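Local coordinates for protein fructosyl amine:oxygen oxidoreductase (Neosartorya fumigata, PDB 4WCT) that catalyses the oxidative deglycation of fructosyl amines (Amadori products), using a bound flavin-adenine dinucleotide and molecular oxygen, at residues Gln109-Glu114 with Lys182-Ser187; Pro303-Phe308 with Pro329-Ala334; Asp362-Ala367 with Pro420-Asp425. One frame throughout, in Å; residues are numbered along the deposited sequence. Where two conformers were deposited one is given.

Contact 1. Residues Gln109-Glu114 with Lys182-Ser187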
# COMPACT_ATOMS: atom_id res chain seq x y z
N GLN A 109 -3.00 17.49 3.18
CA GLN A 109 -4.30 17.77 3.79
C GLN A 109 -5.49 17.89 2.85
O GLN A 109 -6.59 17.42 3.21
CB GLN A 109 -4.17 19.06 4.59
CG GLN A 109 -5.44 19.47 5.33
CD GLN A 109 -6.32 20.36 4.52
OE1 GLN A 109 -5.97 20.80 3.43
NE2 GLN A 109 -7.52 20.61 5.04
N PRO A 110 -5.29 18.36 1.61
CA PRO A 110 -6.45 18.44 0.73
C PRO A 110 -7.00 17.10 0.30
O PRO A 110 -8.10 17.04 -0.27
CB PRO A 110 -5.88 19.15 -0.49
CG PRO A 110 -4.86 20.08 0.12
CD PRO A 110 -4.18 19.20 1.13
N TYR A 111 -6.21 16.04 0.52
CA TYR A 111 -6.50 14.73 -0.07
C TYR A 111 -7.00 13.71 0.95
O TYR A 111 -7.23 12.54 0.60
CB TYR A 111 -5.21 14.23 -0.76
CG TYR A 111 -4.72 15.20 -1.81
CD1 TYR A 111 -5.57 15.60 -2.84
CD2 TYR A 111 -3.57 15.96 -1.59
CE1 TYR A 111 -5.16 16.57 -3.74
CE2 TYR A 111 -3.19 16.97 -2.46
CZ TYR A 111 -4.04 17.33 -3.48
OH TYR A 111 -3.63 18.29 -4.40
N PHE A 112 -7.21 14.13 2.20
CA PHE A 112 -7.77 13.24 3.23
C PHE A 112 -9.21 13.56 3.52
O PHE A 112 -9.57 14.73 3.62
CB PHE A 112 -6.98 13.33 4.53
CG PHE A 112 -7.57 12.56 5.68
CD1 PHE A 112 -7.88 11.21 5.57
CD2 PHE A 112 -7.70 13.17 6.92
CE1 PHE A 112 -8.45 10.52 6.66
CE2 PHE A 112 -8.19 12.47 8.03
CZ PHE A 112 -8.53 11.14 7.91
N HIS A 113 -10.05 12.52 3.47
CA HIS A 113 -11.48 12.65 3.70
C HIS A 113 -11.92 11.83 4.89
O HIS A 113 -11.94 10.59 4.81
CB HIS A 113 -12.23 12.23 2.44
CG HIS A 113 -11.83 13.01 1.23
ND1 HIS A 113 -12.28 14.30 1.03
CD2 HIS A 113 -10.76 12.87 0.41
CE1 HIS A 113 -11.67 14.81 -0.03
NE2 HIS A 113 -10.75 13.95 -0.43
N GLU A 114 -12.14 12.49 6.04
CA GLU A 114 -12.30 11.78 7.30
C GLU A 114 -13.75 11.33 7.43
O GLU A 114 -14.51 11.83 8.27
CB GLU A 114 -11.85 12.63 8.51
CG GLU A 114 -11.75 11.85 9.82
CD GLU A 114 -11.13 12.67 10.95
OE1 GLU A 114 -10.80 13.84 10.70
OE2 GLU A 114 -11.04 12.16 12.09
N LYS A 182 -3.38 8.97 -5.34
CA LYS A 182 -2.76 9.40 -6.58
C LYS A 182 -2.45 10.90 -6.55
O LYS A 182 -1.31 11.32 -6.79
CB LYS A 182 -3.68 9.09 -7.75
CG LYS A 182 -3.14 9.53 -9.09
CD LYS A 182 -4.11 9.13 -10.18
CE LYS A 182 -3.54 9.36 -11.56
NZ LYS A 182 -4.47 8.74 -12.55
N LYS A 183 -3.46 11.70 -6.21
CA LYS A 183 -3.25 13.16 -6.14
C LYS A 183 -2.30 13.58 -5.03
O LYS A 183 -1.50 14.52 -5.21
CB LYS A 183 -4.58 13.91 -5.99
CG LYS A 183 -5.34 13.99 -7.29
CD LYS A 183 -6.65 14.75 -7.15
CE LYS A 183 -7.38 14.68 -8.48
NZ LYS A 183 -8.54 15.59 -8.46
N ALA A 184 -2.29 12.83 -3.92
CA ALA A 184 -1.40 13.16 -2.83
C ALA A 184 0.05 12.84 -3.21
O ALA A 184 0.96 13.57 -2.90
CB ALA A 184 -1.81 12.44 -1.58
N MET A 185 0.25 11.76 -3.94
CA MET A 185 1.59 11.39 -4.41
C MET A 185 2.10 12.42 -5.42
O MET A 185 3.24 12.87 -5.34
CB MET A 185 1.57 9.97 -5.01
CG MET A 185 2.92 9.56 -5.55
SD MET A 185 2.88 7.79 -6.00
CE MET A 185 1.55 7.76 -7.15
N ILE A 186 1.23 12.85 -6.33
CA ILE A 186 1.55 13.90 -7.30
C ILE A 186 1.88 15.22 -6.57
O ILE A 186 2.83 15.93 -6.94
CB ILE A 186 0.39 14.12 -8.28
CG1 ILE A 186 0.25 12.89 -9.21
CG2 ILE A 186 0.63 15.38 -9.10
CD1 ILE A 186 -0.98 12.87 -10.09
N SER A 187 1.12 15.52 -5.55
CA SER A 187 1.35 16.70 -4.71
C SER A 187 2.73 16.65 -4.08
O SER A 187 3.48 17.64 -4.11
CB SER A 187 0.24 16.85 -3.67
OG SER A 187 0.42 17.99 -2.84
O HOH W 1 -1.40 19.65 -3.89
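The hydroxyl of S187 has two hydrogen-bond partners, and one of them leads to Y111 across the contact. S187 OG accepts a hydrogen bond from water 1 at 2.7 Å and is also hydrogen-bonded to V107 O, just ahead of the 109-114 segment. The same water lies 2.7 Å from Y111 OH, in the plane of the tyrosine ring and at its edge, so two side chains that make no direct polar contact are joined through a single molecule. The motif is a short 3-10 turn packed on the first turns of helix 181-194. The turn runs into strand 112-113, an outer strand of a three-stranded antiparallel sheet whose central strand, 176-179, leads into the helix.

The Y111 ring lies flat between the helix and P110. Its CG is anti to the carbonyl carbon (chi1 -57°), which swings the ring over the helix backbone: the peptide carbon of K183 lies over the ring centre, 4.1 Å above the plane, with A184 N nearer the rim. P110 CB backs the opposite face, leaving the ring sandwiched between its own neighbour and the helix. K183 crosses the tyrosine at about a right angle. Its CB touches Y111 CE1 at 3.5 Å, after which the extended chain leaves the contact and carries NZ to salt bridges with D292 and E291.

Further along the same turn, A184 CB meets Y111 CD2 at 3.9 Å; this alanine also touches W102 and M393. Here one aromatic side chain supplies all the packing from its segment, while a water completes the polar end. With OG anti to the backbone N (chi1 -180°), the S187 hydroxyl reaches water 1, and S187 CB rests obliquely against Y111 CE2 at 3.6 Å.

Contact 2. Residues Pro303-Phe308 with Pro329-Ala334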
# COMPACT_ATOMS: atom_id res chain seq x y z
N PRO A 303 -6.38 -13.41 -0.01
CA PRO A 303 -5.04 -13.33 0.54
C PRO A 303 -3.94 -12.86 -0.40
O PRO A 303 -2.82 -12.57 0.07
CB PRO A 303 -4.77 -14.76 1.05
CG PRO A 303 -6.13 -15.33 1.27
CD PRO A 303 -6.97 -14.76 0.17
N GLY A 304 -4.26 -12.73 -1.69
CA GLY A 304 -3.31 -12.22 -2.65
C GLY A 304 -2.95 -13.21 -3.73
O GLY A 304 -3.11 -14.45 -3.57
N TYR A 305 -2.56 -12.67 -4.88
CA TYR A 305 -1.92 -13.42 -5.95
C TYR A 305 -0.40 -13.20 -5.94
O TYR A 305 0.11 -12.07 -5.89
CB TYR A 305 -2.44 -12.92 -7.30
CG TYR A 305 -3.88 -13.24 -7.61
CD1 TYR A 305 -4.22 -14.40 -8.29
CD2 TYR A 305 -4.88 -12.32 -7.33
CE1 TYR A 305 -5.53 -14.65 -8.68
CE2 TYR A 305 -6.19 -12.58 -7.65
CZ TYR A 305 -6.51 -13.76 -8.31
OH TYR A 305 -7.83 -14.00 -8.65
N CYS A 306 0.34 -14.28 -6.03
CA CYS A 306 1.75 -14.18 -6.36
C CYS A 306 1.96 -14.69 -7.78
O CYS A 306 1.02 -15.16 -8.45
CB CYS A 306 2.59 -15.00 -5.36
SG CYS A 306 2.52 -14.45 -3.66
N ASN A 307 3.15 -14.43 -8.32
CA ASN A 307 3.48 -14.91 -9.66
C ASN A 307 4.75 -15.74 -9.56
O ASN A 307 5.86 -15.20 -9.60
CB ASN A 307 3.67 -13.75 -10.63
CG ASN A 307 3.95 -14.21 -12.02
OD1 ASN A 307 3.28 -15.11 -12.53
ND2 ASN A 307 4.95 -13.62 -12.66
N PHE A 308 4.58 -17.01 -9.20
CA PHE A 308 5.67 -17.83 -8.69
C PHE A 308 6.51 -18.40 -9.85
O PHE A 308 6.00 -19.13 -10.70
CB PHE A 308 5.16 -18.98 -7.84
CG PHE A 308 4.65 -18.57 -6.49
CD1 PHE A 308 5.45 -17.87 -5.61
CD2 PHE A 308 3.38 -18.93 -6.09
CE1 PHE A 308 4.99 -17.48 -4.38
CE2 PHE A 308 2.94 -18.61 -4.80
CZ PHE A 308 3.73 -17.88 -3.95
N PRO A 329 -8.24 -10.92 -13.00
CA PRO A 329 -8.83 -12.21 -13.33
C PRO A 329 -10.35 -12.17 -13.26
O PRO A 329 -10.94 -11.51 -12.41
CB PRO A 329 -8.22 -13.16 -12.29
CG PRO A 329 -6.91 -12.53 -11.95
CD PRO A 329 -7.23 -11.05 -11.93
N LEU A 330 -10.99 -12.94 -14.13
CA LEU A 330 -12.45 -13.03 -14.13
C LEU A 330 -12.97 -13.44 -12.75
O LEU A 330 -14.09 -13.06 -12.37
CB LEU A 330 -12.91 -14.00 -15.20
CG LEU A 330 -12.70 -13.52 -16.64
CD1 LEU A 330 -13.00 -14.64 -17.62
CD2 LEU A 330 -13.54 -12.30 -16.96
N GLU A 331 -12.25 -14.33 -12.07
CA GLU A 331 -12.69 -14.76 -10.73
C GLU A 331 -12.67 -13.59 -9.72
O GLU A 331 -13.47 -13.57 -8.78
CB GLU A 331 -11.88 -15.97 -10.22
CG GLU A 331 -10.46 -15.59 -9.85
CD GLU A 331 -9.37 -16.53 -10.29
OE1 GLU A 331 -9.53 -17.78 -10.23
OE2 GLU A 331 -8.24 -16.03 -10.38
N ALA A 332 -11.83 -12.59 -9.97
CA ALA A 332 -11.76 -11.43 -9.07
C ALA A 332 -12.91 -10.48 -9.38
O ALA A 332 -13.58 -9.99 -8.46
CB ALA A 332 -10.43 -10.72 -9.20
N GLU A 333 -13.22 -10.28 -10.66
CA GLU A 333 -14.43 -9.56 -11.04
C GLU A 333 -15.67 -10.18 -10.40
O GLU A 333 -16.51 -9.47 -9.82
CB GLU A 333 -14.59 -9.50 -12.55
CG GLU A 333 -15.95 -8.92 -12.97
CD GLU A 333 -16.23 -8.99 -14.45
OE1 GLU A 333 -15.58 -9.79 -15.18
OE2 GLU A 333 -17.19 -8.33 -14.88
N ALA A 334 -15.76 -11.52 -10.40
CA ALA A 334 -16.92 -12.18 -9.83
C ALA A 334 -17.03 -11.94 -8.32
O ALA A 334 -18.13 -11.76 -7.81
CB ALA A 334 -16.91 -13.67 -10.16
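Y305 supplies most of the buried surface here, reaching from strand 295-310 to the start of helix 330-343, where P329 and E331 receive the far end of its ring. The arrangement is a strand-to-helix packing in which a phenol spans a gap that the backbones leave wide: the closest CA atoms, those of Y305 and P329, are 10.2 Å apart.

Y305 OH donates to E331 OE2 at 2.7 Å. The oxygen lies at the edge of the phenol and in its plane, yet the hydroxyl approaches the carboxylate from above, 43° out of its plane, and the two flat groups are turned 31° from each other. E331 reaches out to the phenol with a bent chain. Its CG, set between the backbone N and the carbonyl carbon (chi1 72°), comes to 3.3 Å from Y305 OH, and the bend at chi2 then brings OE2 to the hydroxyl.

P329 closes in obliquely, its CG 3.9 Å from Y305 CZ. This proline is also the N-cap residue of the helix, and its carbonyl oxygen accepts from both A332 N and E333 N. Around the ring, F444 stacks on the tyrosine and H302 meets it edge to face, so the phenol is fixed along its length as well as at its end.

The hydroxyl has a second partner, R335 NH2, one helical turn beyond E331. A buried phenol thus joins an acidic and a basic group of one helix, and the nearby arginine and helix N-terminus would be expected to stabilise negative charge on E331.

Contact 3. Residues Asp362-Ala367 with Pro420-Asp425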
# COMPACT_ATOMS: atom_id res chain seq x y z
N ASP A 362 4.85 -8.09 1.15
CA ASP A 362 4.64 -8.45 2.54
C ASP A 362 5.95 -8.93 3.17
O ASP A 362 6.67 -9.76 2.59
CB ASP A 362 3.63 -9.58 2.68
CG ASP A 362 2.21 -9.16 2.38
OD1 ASP A 362 1.79 -8.04 2.79
OD2 ASP A 362 1.50 -10.01 1.81
N THR A 363 6.24 -8.40 4.35
CA THR A 363 7.24 -8.98 5.24
C THR A 363 6.62 -10.18 5.97
O THR A 363 5.40 -10.38 5.94
CB THR A 363 7.70 -7.93 6.23
OG1 THR A 363 6.56 -7.47 6.96
CG2 THR A 363 8.39 -6.77 5.48
N PRO A 364 7.44 -10.99 6.66
CA PRO A 364 6.88 -12.13 7.35
C PRO A 364 5.83 -11.80 8.42
O PRO A 364 4.93 -12.60 8.65
CB PRO A 364 8.12 -12.79 7.98
CG PRO A 364 9.20 -12.45 7.05
CD PRO A 364 8.92 -11.01 6.67
N ASP A 365 5.96 -10.65 9.08
CA ASP A 365 5.00 -10.23 10.08
C ASP A 365 4.12 -9.04 9.68
O ASP A 365 3.31 -8.55 10.50
CB ASP A 365 5.73 -9.93 11.38
CG ASP A 365 6.73 -8.79 11.28
OD1 ASP A 365 6.88 -8.19 10.17
OD2 ASP A 365 7.40 -8.56 12.33
N ARG A 366 4.29 -8.62 8.43
CA ARG A 366 3.60 -7.50 7.83
C ARG A 366 3.84 -6.18 8.57
O ARG A 366 3.10 -5.21 8.37
CB ARG A 366 2.11 -7.81 7.65
CG ARG A 366 1.89 -8.84 6.55
CD ARG A 366 0.43 -9.11 6.26
NE ARG A 366 -0.26 -7.91 5.85
CZ ARG A 366 -1.57 -7.73 5.99
NH1 ARG A 366 -2.36 -8.71 6.41
NH2 ARG A 366 -2.12 -6.58 5.60
N ALA A 367 4.96 -6.08 9.29
CA ALA A 367 5.54 -4.79 9.66
C ALA A 367 6.48 -4.31 8.58
O ALA A 367 6.94 -5.10 7.74
CB ALA A 367 6.21 -4.85 11.04
N PRO A 420 16.38 -10.88 8.62
CA PRO A 420 16.39 -12.09 7.77
C PRO A 420 16.12 -13.38 8.55
O PRO A 420 15.51 -14.32 8.00
CB PRO A 420 17.79 -12.09 7.16
CG PRO A 420 18.63 -11.35 8.16
CD PRO A 420 17.72 -10.26 8.70
N GLU A 421 16.44 -13.39 9.84
CA GLU A 421 16.16 -14.57 10.66
C GLU A 421 14.68 -14.93 10.69
O GLU A 421 14.32 -16.11 10.84
CB GLU A 421 16.73 -14.43 12.08
CG GLU A 421 16.06 -13.42 13.00
CD GLU A 421 16.47 -11.97 12.76
OE1 GLU A 421 17.26 -11.68 11.84
OE2 GLU A 421 15.93 -11.10 13.47
N THR A 422 13.81 -13.94 10.51
CA THR A 422 12.38 -14.19 10.55
C THR A 422 11.83 -14.85 9.27
O THR A 422 10.65 -15.19 9.23
CB THR A 422 11.56 -12.89 10.77
OG1 THR A 422 11.72 -12.03 9.64
CG2 THR A 422 12.01 -12.15 12.05
N ALA A 423 12.64 -14.95 8.22
CA ALA A 423 12.18 -15.39 6.90
C ALA A 423 12.88 -16.67 6.45
O ALA A 423 12.65 -17.16 5.33
CB ALA A 423 12.44 -14.32 5.87
N VAL A 424 13.63 -17.28 7.35
CA VAL A 424 14.26 -18.58 7.03
C VAL A 424 13.17 -19.63 6.78
O VAL A 424 12.18 -19.71 7.53
CB VAL A 424 15.21 -19.02 8.17
CG1 VAL A 424 15.75 -20.42 7.90
CG2 VAL A 424 16.36 -18.03 8.29
N ASP A 425 13.27 -20.33 5.66
CA ASP A 425 12.25 -21.28 5.20
C ASP A 425 10.85 -20.67 5.15
O ASP A 425 9.85 -21.35 5.43
CB ASP A 425 12.21 -22.55 6.05
CG ASP A 425 13.56 -23.24 6.12
OD1 ASP A 425 14.29 -23.20 5.12
OD2 ASP A 425 13.91 -23.73 7.21
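A small, chiefly van der Waals contact between two loops links P364 to T422 and A423 toward the surface of the enzyme. The 362-367 loop connects strand 352-362 of the large mixed sheet to strand 369-372, an outermost strand of the six-stranded sheet that contains the Rossmann-type strands. The 420-425 segment opens with a 3-10 turn between helix 410-413 and strand 442-443.

The pyrrolidine ring of P364 is the projecting element. Its CG lies 3.6 Å from T422 OG1 and 3.9 Å from A423 CB, and its CB lies 3.7 Å from T422 O, so one edge of the proline ring settles against both the backbone and the side chains of the turn. P364 and T422 cross at about a right angle. At chi1 66° the threonine oxygen lies between its backbone N and carbonyl carbon; there OG1 bonds to R419 O while presenting its flank to the proline.

R419, immediately ahead of the turn, supplies the polar link that the two segments themselves lack. Its NH2 forms a salt bridge with D365 OD1 and a weak hydrogen bond with A367 O, while P364 also touches R426.

The loop that carries P364 is bonded to itself. T363 OG1 donates to A367 O, though at 2.5 Å the bond is very short and its exact geometry doubtful. D365 OD1 accepts from A367 N at 3.0 Å, with an N-H...O angle of 161°, although the donor comes 57° out of the carboxylate plane. This bond to the amide two residues on defines an Asx turn, set here in the connection between the two large sheets.

Overall arrangement
Contacts 1 and 2 show two ways in which a tyrosine meets a helix, from a 3-10 turn in contact 1 and from a strand in contact 2: contact 1 is partly buried and uses a water at the phenol, whereas contact 2 is buried and uses a direct bond to a carboxylate. They lie on opposite sides of the chain's centre, about 28 Å apart between centres. Contact 3, also partly buried, joins two loops with little more than a proline edge and leaves the polar work to a neighbouring arginine. Contacts 2 and 3 approach to about 5 Å between nearest atoms without touching, and both involve the large mixed sheet, through strand 295-310 and through the loop leaving strand 352-362.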